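Hypothetical nigD-like protein (Bacteroides caccae, PDB 3QWN) is of unproven function but, as a NigD-like protein, probably acts as an immunity factor or antitoxin that protects its producer. Local coordinates at residues 104-109 with 113-118; 126-131 with 160-165; 135-140 with 179-184. All blocks are in the same frame, centred on the assembly; numbering follows the deposited sequence.

Interaction 1 (104-109 with 113-118); sequences SIWLGR and NMILNL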
loop_
_atom_site.group_PDB
_atom_site.type_symbol
_atom_site.label_atom_id
_atom_site.label_comp_id
_atom_site.label_asym_id
_atom_site.label_seq_id
_atom_site.Cartn_x
_atom_site.Cartn_y
_atom_site.Cartn_z
ATOM N N SER A 104 -0.146 11.012 -0.618
ATOM C CA SER A 104 0.485 10.663 -1.878
ATOM C C SER A 104 -0.090 9.321 -2.347
ATOM O O SER A 104 -0.433 8.497 -1.517
ATOM C CB SER A 104 1.996 10.623 -1.709
ATOM O OG SER A 104 2.716 10.349 -2.900
ATOM N N ILE A 105 -0.305 9.152 -3.648
ATOM C CA ILE A 105 -0.887 7.932 -4.236
ATOM C C ILE A 105 -0.257 7.728 -5.626
ATOM O O ILE A 105 -0.069 8.699 -6.368
ATOM C CB ILE A 105 -2.452 8.024 -4.291
ATOM C CG1 ILE A 105 -3.083 6.665 -4.737
ATOM C CG2 ILE A 105 -2.966 9.268 -5.095
ATOM C CD1 ILE A 105 -4.555 6.536 -4.428
ATOM N N TRP A 106 0.159 6.508 -5.937
ATOM C CA TRP A 106 0.811 6.235 -7.223
ATOM C C TRP A 106 0.867 4.756 -7.519
ATOM O O TRP A 106 0.840 3.912 -6.615
ATOM C CB TRP A 106 2.259 6.815 -7.268
ATOM C CG TRP A 106 3.229 6.109 -6.358
ATOM C CD1 TRP A 106 4.091 5.110 -6.702
ATOM C CD2 TRP A 106 3.365 6.286 -4.943
ATOM N NE1 TRP A 106 4.737 4.638 -5.587
ATOM C CE2 TRP A 106 4.328 5.358 -4.496
ATOM C CE3 TRP A 106 2.810 7.186 -4.013
ATOM C CZ2 TRP A 106 4.735 5.289 -3.156
ATOM C CZ3 TRP A 106 3.171 7.080 -2.676
ATOM C CH2 TRP A 106 4.102 6.124 -2.256
ATOM N N LEU A 107 0.991 4.447 -8.800
ATOM C CA LEU A 107 1.198 3.081 -9.253
ATOM C C LEU A 107 2.704 2.781 -9.216
ATOM O O LEU A 107 3.519 3.635 -9.593
ATOM C CB LEU A 107 0.639 2.888 -10.660
ATOM C CG LEU A 107 -0.866 2.950 -10.847
ATOM C CD1 LEU A 107 -1.193 2.975 -12.321
ATOM C CD2 LEU A 107 -1.569 1.778 -10.164
ATOM N N GLY A 108 3.057 1.602 -8.732
ATOM C CA GLY A 108 4.448 1.201 -8.685
ATOM C C GLY A 108 4.673 -0.235 -8.284
ATOM O O GLY A 108 4.120 -0.697 -7.281
ATOM N N ARG A 109 5.537 -0.920 -9.049
ATOM C CA ARG A 109 5.993 -2.297 -8.852
ATOM C C ARG A 109 4.864 -3.314 -8.575
ATOM O O ARG A 109 4.975 -4.157 -7.685
ATOM C CB ARG A 109 7.081 -2.364 -7.765
ATOM C CG ARG A 109 8.268 -3.074 -8.406
ATOM C CD ARG A 109 9.572 -2.950 -7.699
ATOM N NE ARG A 109 10.550 -2.132 -8.420
ATOM C CZ ARG A 109 11.731 -2.573 -8.845
ATOM N NH1 ARG A 109 12.074 -3.847 -8.676
ATOM N NH2 ARG A 109 12.575 -1.746 -9.452
ATOM N N ASN A 113 0.134 2.172 -4.570
ATOM C CA ASN A 113 0.685 2.620 -3.285
ATOM C C ASN A 113 0.078 3.927 -2.827
ATOM O O ASN A 113 -0.283 4.761 -3.641
ATOM C CB ASN A 113 2.208 2.760 -3.341
ATOM C CG ASN A 113 2.838 1.639 -4.094
ATOM O OD1 ASN A 113 2.948 0.560 -3.594
ATOM N ND2 ASN A 113 3.080 1.817 -5.369
HETATM N N MSE A 114 -0.072 4.071 -1.530
HETATM C CA MSE A 114 -0.620 5.281 -0.974
HETATM C C MSE A 114 -0.172 5.471 0.435
HETATM O O MSE A 114 0.017 4.502 1.187
HETATM C CB MSE A 114 -2.169 5.369 -1.065
HETATM C CG MSE A 114 -2.945 4.443 -0.134
HETATM SE SE MSE A 114 -4.857 4.356 -0.681
HETATM C CE MSE A 114 -4.613 3.337 -2.329
ATOM N N ILE A 115 -0.003 6.762 0.767
ATOM C CA ILE A 115 0.297 7.274 2.091
ATOM C C ILE A 115 -0.961 8.001 2.533
ATOM O O ILE A 115 -1.425 8.921 1.850
ATOM C CB ILE A 115 1.540 8.179 2.115
ATOM C CG1 ILE A 115 2.777 7.447 1.552
ATOM C CG2 ILE A 115 1.767 8.695 3.527
ATOM C CD1 ILE A 115 4.036 8.349 1.401
ATOM N N LEU A 116 -1.533 7.559 3.649
ATOM C CA LEU A 116 -2.728 8.178 4.199
ATOM C C LEU A 116 -2.405 8.946 5.452
ATOM O O LEU A 116 -1.445 8.622 6.146
ATOM C CB LEU A 116 -3.803 7.117 4.524
ATOM C CG LEU A 116 -4.210 6.129 3.425
ATOM C CD1 LEU A 116 -5.208 5.124 3.966
ATOM C CD2 LEU A 116 -4.786 6.857 2.189
ATOM N N ASN A 117 -3.204 9.963 5.749
ATOM C CA ASN A 117 -3.118 10.655 7.024
ATOM C C ASN A 117 -4.413 10.388 7.758
ATOM O O ASN A 117 -5.512 10.560 7.209
ATOM C CB ASN A 117 -2.809 12.160 6.943
ATOM C CG ASN A 117 -2.498 12.705 8.318
ATOM O OD1 ASN A 117 -1.443 12.409 8.914
ATOM N ND2 ASN A 117 -3.480 13.380 8.917
ATOM N N LEU A 118 -4.261 9.922 8.987
ATOM C CA LEU A 118 -5.307 9.543 9.928
ATOM C C LEU A 118 -5.225 10.387 11.168
ATOM O O LEU A 118 -4.138 10.824 11.546
ATOM C CB LEU A 118 -5.040 8.074 10.360
ATOM C CG LEU A 118 -5.633 6.951 9.567
ATOM C CD1 LEU A 118 -4.954 6.809 8.214
ATOM C CD2 LEU A 118 -5.439 5.678 10.316
#

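Interaction 2 (126-131 with 160-165); sequences HVFGIV and RRAYLS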
loop_
_atom_site.group_PDB
_atom_site.type_symbol
_atom_site.label_atom_id
_atom_site.label_comp_id
_atom_site.label_asym_id
_atom_site.label_seq_id
_atom_site.Cartn_x
_atom_site.Cartn_y
_atom_site.Cartn_z
ATOM N N HIS A 126 -6.930 -0.034 13.441
ATOM C CA HIS A 126 -7.454 0.601 12.257
ATOM C C HIS A 126 -7.361 -0.455 11.168
ATOM O O HIS A 126 -6.280 -0.978 10.890
ATOM C CB HIS A 126 -6.706 1.903 11.938
ATOM C CG HIS A 126 -7.038 3.023 12.881
ATOM N ND1 HIS A 126 -7.878 4.054 12.513
ATOM C CD2 HIS A 126 -6.660 3.213 14.166
ATOM C CE1 HIS A 126 -7.957 4.849 13.564
ATOM N NE2 HIS A 126 -7.244 4.381 14.582
ATOM N N VAL A 127 -8.518 -0.874 10.666
ATOM C CA VAL A 127 -8.606 -1.936 9.670
ATOM C C VAL A 127 -8.885 -1.311 8.302
ATOM O O VAL A 127 -9.836 -0.547 8.143
ATOM C CB VAL A 127 -9.653 -3.034 10.051
ATOM C CG1 VAL A 127 -9.637 -4.182 9.042
ATOM C CG2 VAL A 127 -9.410 -3.565 11.464
ATOM N N PHE A 128 -8.002 -1.612 7.334
ATOM C CA PHE A 128 -8.083 -1.144 5.965
ATOM C C PHE A 128 -8.398 -2.298 5.013
ATOM O O PHE A 128 -7.963 -3.430 5.245
ATOM C CB PHE A 128 -6.787 -0.458 5.539
ATOM C CG PHE A 128 -6.506 0.812 6.300
ATOM C CD1 PHE A 128 -7.146 2.010 5.959
ATOM C CD2 PHE A 128 -5.600 0.820 7.358
ATOM C CE1 PHE A 128 -6.909 3.177 6.681
ATOM C CE2 PHE A 128 -5.346 1.995 8.065
ATOM C CZ PHE A 128 -6.023 3.159 7.736
ATOM N N GLY A 129 -9.119 -1.967 3.939
ATOM C CA GLY A 129 -9.455 -2.867 2.854
ATOM C C GLY A 129 -9.779 -2.081 1.599
ATOM O O GLY A 129 -9.828 -0.849 1.617
ATOM N N ILE A 130 -9.997 -2.793 0.497
ATOM C CA ILE A 130 -10.395 -2.249 -0.780
ATOM C C ILE A 130 -11.664 -2.962 -1.212
ATOM O O ILE A 130 -11.675 -4.192 -1.348
ATOM C CB ILE A 130 -9.268 -2.352 -1.851
ATOM C CG1 ILE A 130 -8.029 -1.468 -1.501
ATOM C CG2 ILE A 130 -9.816 -2.060 -3.275
ATOM C CD1 ILE A 130 -8.250 0.127 -1.562
ATOM N N VAL A 131 -12.740 -2.188 -1.400
ATOM C CA VAL A 131 -14.020 -2.688 -1.893
ATOM C C VAL A 131 -13.959 -2.569 -3.417
ATOM O O VAL A 131 -13.833 -1.471 -3.951
ATOM C CB VAL A 131 -15.243 -1.975 -1.270
ATOM C CG1 VAL A 131 -16.538 -2.667 -1.681
ATOM C CG2 VAL A 131 -15.119 -1.910 0.254
ATOM N N ARG A 160 -1.383 10.563 12.214
ATOM C CA ARG A 160 -0.580 9.369 12.016
ATOM C C ARG A 160 -0.726 8.947 10.582
ATOM O O ARG A 160 -1.816 8.982 10.023
ATOM C CB ARG A 160 -1.027 8.236 12.967
ATOM C CG ARG A 160 0.008 7.109 13.192
ATOM C CD ARG A 160 -0.632 5.717 13.082
ATOM N NE ARG A 160 -1.202 5.241 14.350
ATOM C CZ ARG A 160 -2.125 4.280 14.471
ATOM N NH1 ARG A 160 -2.614 3.670 13.389
ATOM N NH2 ARG A 160 -2.578 3.932 15.673
ATOM N N ARG A 161 0.376 8.572 9.968
ATOM C CA ARG A 161 0.382 8.064 8.605
ATOM C C ARG A 161 0.148 6.590 8.584
ATOM O O ARG A 161 0.556 5.872 9.510
ATOM C CB ARG A 161 1.716 8.350 7.916
ATOM C CG ARG A 161 1.845 9.798 7.473
ATOM C CD ARG A 161 3.076 10.010 6.644
ATOM N NE ARG A 161 3.095 11.373 6.118
ATOM C CZ ARG A 161 3.910 11.793 5.164
ATOM N NH1 ARG A 161 4.784 10.957 4.611
ATOM N NH2 ARG A 161 3.845 13.044 4.734
ATOM N N ALA A 162 -0.524 6.135 7.529
ATOM C CA ALA A 162 -0.770 4.727 7.237
ATOM C C ALA A 162 -0.285 4.472 5.828
ATOM O O ALA A 162 -0.325 5.364 4.985
ATOM C CB ALA A 162 -2.225 4.373 7.407
ATOM N N TYR A 163 0.230 3.278 5.598
ATOM C CA TYR A 163 0.815 2.916 4.322
ATOM C C TYR A 163 0.114 1.702 3.755
ATOM O O TYR A 163 0.044 0.682 4.418
ATOM C CB TYR A 163 2.327 2.652 4.515
ATOM C CG TYR A 163 3.039 3.820 5.159
ATOM C CD1 TYR A 163 3.477 4.906 4.400
ATOM C CD2 TYR A 163 3.257 3.857 6.540
ATOM C CE1 TYR A 163 4.142 5.989 4.996
ATOM C CE2 TYR A 163 3.907 4.941 7.146
ATOM C CZ TYR A 163 4.372 5.987 6.369
ATOM O OH TYR A 163 5.041 7.026 6.982
ATOM N N LEU A 164 -0.406 1.823 2.526
ATOM C CA LEU A 164 -1.090 0.745 1.816
ATOM C C LEU A 164 -0.412 0.443 0.470
ATOM O O LEU A 164 -0.013 1.351 -0.234
ATOM C CB LEU A 164 -2.571 1.130 1.563
ATOM C CG LEU A 164 -3.590 0.809 2.661
ATOM C CD1 LEU A 164 -3.436 1.728 3.883
ATOM C CD2 LEU A 164 -4.965 0.939 2.132
ATOM N N SER A 165 -0.314 -0.832 0.111
ATOM C CA SER A 165 0.195 -1.290 -1.176
ATOM C C SER A 165 -0.821 -2.282 -1.664
ATOM O O SER A 165 -0.888 -3.394 -1.132
ATOM C CB SER A 165 1.588 -1.901 -1.049
ATOM O OG SER A 165 2.616 -0.989 -1.391
HETATM O O HOH W 1 -4.061 0.728 14.464
#

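Interaction 3 (135-140 with 179-184); sequences SEFETN and QKITIK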
loop_
_atom_site.group_PDB
_atom_site.type_symbol
_atom_site.label_atom_id
_atom_site.label_comp_id
_atom_site.label_asym_id
_atom_site.label_seq_id
_atom_site.Cartn_x
_atom_site.Cartn_y
_atom_site.Cartn_z
ATOM N N SER A 135 -18.009 -3.914 -12.370
ATOM C CA SER A 135 -19.163 -3.727 -13.269
ATOM C C SER A 135 -18.785 -3.148 -14.653
ATOM O O SER A 135 -19.465 -3.441 -15.640
ATOM C CB SER A 135 -20.220 -2.845 -12.614
ATOM O OG SER A 135 -19.733 -1.545 -12.330
ATOM N N GLU A 136 -17.713 -2.345 -14.723
ATOM C CA GLU A 136 -17.247 -1.727 -15.967
ATOM C C GLU A 136 -15.995 -2.417 -16.523
ATOM O O GLU A 136 -15.494 -1.978 -17.559
ATOM C CB GLU A 136 -16.911 -0.237 -15.755
ATOM C CG GLU A 136 -18.021 0.693 -15.301
ATOM C CD GLU A 136 -17.497 2.040 -14.815
ATOM O OE1 GLU A 136 -16.777 2.725 -15.582
ATOM O OE2 GLU A 136 -17.804 2.407 -13.658
ATOM N N PHE A 137 -15.465 -3.455 -15.840
ATOM C CA PHE A 137 -14.221 -4.116 -16.250
ATOM C C PHE A 137 -14.274 -4.765 -17.636
ATOM O O PHE A 137 -13.276 -4.689 -18.357
ATOM C CB PHE A 137 -13.768 -5.150 -15.232
ATOM C CG PHE A 137 -12.340 -5.611 -15.427
ATOM C CD1 PHE A 137 -11.279 -4.750 -15.204
ATOM C CD2 PHE A 137 -12.057 -6.917 -15.813
ATOM C CE1 PHE A 137 -9.957 -5.180 -15.373
ATOM C CE2 PHE A 137 -10.733 -7.348 -15.977
ATOM C CZ PHE A 137 -9.694 -6.476 -15.758
ATOM N N GLU A 138 -15.409 -5.404 -18.012
ATOM C CA GLU A 138 -15.548 -6.018 -19.333
ATOM C C GLU A 138 -15.855 -4.935 -20.372
ATOM O O GLU A 138 -15.430 -5.056 -21.523
ATOM C CB GLU A 138 -16.629 -7.103 -19.321
ATOM N N THR A 139 -16.555 -3.859 -19.947
ATOM C CA THR A 139 -16.951 -2.718 -20.778
ATOM C C THR A 139 -15.729 -1.899 -21.240
ATOM O O THR A 139 -15.578 -1.699 -22.440
ATOM C CB THR A 139 -17.946 -1.809 -20.011
ATOM O OG1 THR A 139 -18.999 -2.586 -19.443
ATOM C CG2 THR A 139 -18.532 -0.706 -20.872
ATOM N N ASN A 140 -14.885 -1.402 -20.304
ATOM C CA ASN A 140 -13.757 -0.518 -20.646
ATOM C C ASN A 140 -12.478 -0.734 -19.813
ATOM O O ASN A 140 -11.585 0.119 -19.839
ATOM C CB ASN A 140 -14.196 0.957 -20.519
ATOM C CG ASN A 140 -15.123 1.254 -19.361
ATOM O OD1 ASN A 140 -14.876 0.865 -18.221
ATOM N ND2 ASN A 140 -16.229 1.929 -19.637
ATOM N N GLN A 179 -3.418 -5.326 -22.428
ATOM C CA GLN A 179 -4.685 -4.859 -21.868
ATOM C C GLN A 179 -4.431 -3.638 -20.961
ATOM O O GLN A 179 -3.598 -3.713 -20.054
ATOM C CB GLN A 179 -5.320 -6.026 -21.078
ATOM C CG GLN A 179 -6.762 -5.837 -20.605
ATOM C CD GLN A 179 -7.197 -6.983 -19.706
ATOM O OE1 GLN A 179 -6.480 -7.409 -18.778
ATOM N NE2 GLN A 179 -8.392 -7.508 -19.955
ATOM N N LYS A 180 -5.107 -2.507 -21.264
ATOM C CA LYS A 180 -5.018 -1.254 -20.509
ATOM C C LYS A 180 -6.114 -1.238 -19.453
ATOM O O LYS A 180 -7.296 -1.225 -19.806
ATOM C CB LYS A 180 -5.160 -0.015 -21.426
ATOM C CG LYS A 180 -3.984 0.324 -22.311
ATOM C CD LYS A 180 -4.279 1.567 -23.138
ATOM C CE LYS A 180 -3.383 1.683 -24.344
ATOM N NZ LYS A 180 -3.818 2.785 -25.241
ATOM N N ILE A 181 -5.724 -1.243 -18.168
ATOM C CA ILE A 181 -6.632 -1.220 -17.015
ATOM C C ILE A 181 -6.641 0.198 -16.418
ATOM O O ILE A 181 -5.602 0.853 -16.383
ATOM C CB ILE A 181 -6.209 -2.330 -15.997
ATOM C CG1 ILE A 181 -6.710 -3.697 -16.494
ATOM C CG2 ILE A 181 -6.716 -2.084 -14.570
ATOM C CD1 ILE A 181 -5.761 -4.774 -16.351
ATOM N N THR A 182 -7.823 0.676 -15.993
ATOM C CA THR A 182 -7.977 1.992 -15.378
ATOM C C THR A 182 -8.476 1.813 -13.943
ATOM O O THR A 182 -9.592 1.344 -13.733
ATOM C CB THR A 182 -8.903 2.901 -16.215
ATOM O OG1 THR A 182 -8.392 3.004 -17.543
ATOM C CG2 THR A 182 -9.035 4.303 -15.621
ATOM N N ILE A 183 -7.644 2.154 -12.964
ATOM C CA ILE A 183 -8.056 2.041 -11.567
ATOM C C ILE A 183 -8.634 3.383 -11.148
ATOM O O ILE A 183 -7.957 4.405 -11.267
ATOM C CB ILE A 183 -6.913 1.562 -10.626
ATOM C CG1 ILE A 183 -6.413 0.150 -11.050
ATOM C CG2 ILE A 183 -7.342 1.602 -9.139
ATOM C CD1 ILE A 183 -4.964 0.012 -10.975
ATOM N N LYS A 184 -9.887 3.376 -10.679
ATOM C CA LYS A 184 -10.579 4.559 -10.183
ATOM C C LYS A 184 -10.796 4.368 -8.677
ATOM O O LYS A 184 -11.617 3.550 -8.259
ATOM C CB LYS A 184 -11.878 4.794 -10.947
ATOM C CG LYS A 184 -11.637 5.198 -12.390
ATOM C CD LYS A 184 -12.924 5.568 -13.068
ATOM C CE LYS A 184 -12.727 5.843 -14.538
ATOM N NZ LYS A 184 -13.958 6.389 -15.138
HETATM O O HOH W 2 -14.829 4.642 -16.939
#

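Interaction 1 (104-109 with 113-118)
In the beta hairpin formed by strands 101-108 and 111-120, W106 and N113 form a hydrogen-bonded pair near the turn end. W106 N donates to N113 O, and N113 N returns a bond of 2.8 Å to W106 O. The axes of the two strand segments approach to 4.7 Å with their directions 170° apart, which is an antiparallel ladder with little twist between them. One non-hydrogen-bonded pair along, I105 CA and N113 O make a CA-H...O contact, as do M114 CA and S104 O. The next hydrogen-bonded pair is uneven: I115 N binds S104 O at 2.9 Å, whereas the reverse bond from S104 N to I115 O is weak.

Cross-strand pairing of this kind places paired side chains on the same face. Beside one another on one face, I105 and selenomethionine M114 point the same way and meet at I105 CD1 and M114 CE, 3.8 Å apart; this face turns toward F185 of strand 181-190, on the inner side of the C-terminal beta sandwich. On the other face, N113 CB lies over the six-membered ring of W106, 3.8 Å from its centroid and offset toward the rim, a CH-pi contact. The indole can lie back over its partner because CG of W106 sits between the backbone N and the carbonyl carbon (chi1 69°). I115 CG1 reaches the edge of the same ring, 4.2 Å from W106 CH2. The amide plane of N113 is turned 35° from the indole, and ND2 gives two weak bonds, to W106 O and to G108 O, the latter almost straight. The other end of this buried amide, OD1, accepts from S165 OG and R54 NH2, while F14 meets the W106 ring edge-to-face.

Interaction 2 (126-131 with 160-165)
F128 and L164 cross at about a right angle, with one methyl group of the leucine laid over a face of the ring. L164 CD1 lies 4.2 Å from the ring centroid, a CH-pi contact displaced toward the rim on the CG and CD2 side. The other branch, L164 CD2, comes within 4.1 Å of F128 CB, so the isobutyl fork spans the root of the phenylalanine as well as its ring. F128 and L164 start out toward each other, and in both CG is anti to the carbonyl carbon (chi1 -65° in F128, -87° in L164), a torsion that brings ring and fork into contact between two unpaired strands. Farther out on the ring, A162 CB approaches CE2 and CZ of F128 at an oblique angle, 4.0 Å from CE2. A162 and L164 therefore share the one aromatic side chain, A162 near its far end and L164 near its base.

At the R160 end the chemistry becomes polar, between a buried H126 and an exposed R160. The guanidinium plane of R160 stands 79° from the imidazole of H126, and R160 NH1 comes no nearer than 4.1 Å to H126 CD2. A water links the two segments instead: it accepts from H126 N at 3.1 Å and, weakly, from R160 NH1, and it lies in plane at the imidazole edge. The ring nitrogens of H126 are engaged by D154 and H149, which fix its rotation.

The contact spans the sandwich, whose two layers are joined here by side-chain packing and one water: strand 127-133 belongs to the mixed sheet, where H149 of strand 142-150 stacks on F128, and strand 158-167 borders the three-stranded sheet beside strand 111-120, whose L116 also touches F128.

Interaction 3 (135-140 with 179-184)
F137 reaches I181 with the edge of its ring: CE1 stands 3.7 Å from I181 CG1, which lies near the ring plane. The phenylalanine has CG anti to the backbone N (chi1 -166°), a torsion that swings the ring out of the short helical turn toward the strand, where the two side chains cross obliquely. In I181 it is the CG1 branch that does the touching. V143 of strand 142-150 also packs on F137.

A second, polar link runs through a water. E136 is extended at chi2 (166°) and K184 through its outer torsions, and both charged ends come to the same water; the carboxylate and ammonium stay apart, with E136 OE1 4.6 Å from K184 NZ. The water between them donates to E136 OE1 and accepts from K184 NZ at 2.7 Å, while E136 OE2 is bonded to N144 ND2.

Within the weakly bonded turn, N140 N donates to E136 O at 2.9 Å. Here a short helical turn in the connection between strands 127-133 and 142-150 packs against the start of strand 181-190, at one end of the beta-sandwich domain.

In the fold
The three contacts show how chemistry follows position in one beta-sandwich domain. Interaction 1 works within a sheet, where backbone bonds set the pairing; interaction 2 works between sheets, is the most buried and relies chiefly on apolar side chains, with one water at its polar end; interaction 3 lies at the periphery, its centre about 21 Å from the chain centre, and joins a connecting turn to a strand through one apolar touch and a water. Interactions 1 and 2 share the three-stranded sheet: L118 N bonds to R160 O, and I115 packs on R161. Interactions 2 and 3 alternate along the chain and both reach the mixed sheet, whereas interaction 1 meets interaction 3 through L107 and I183.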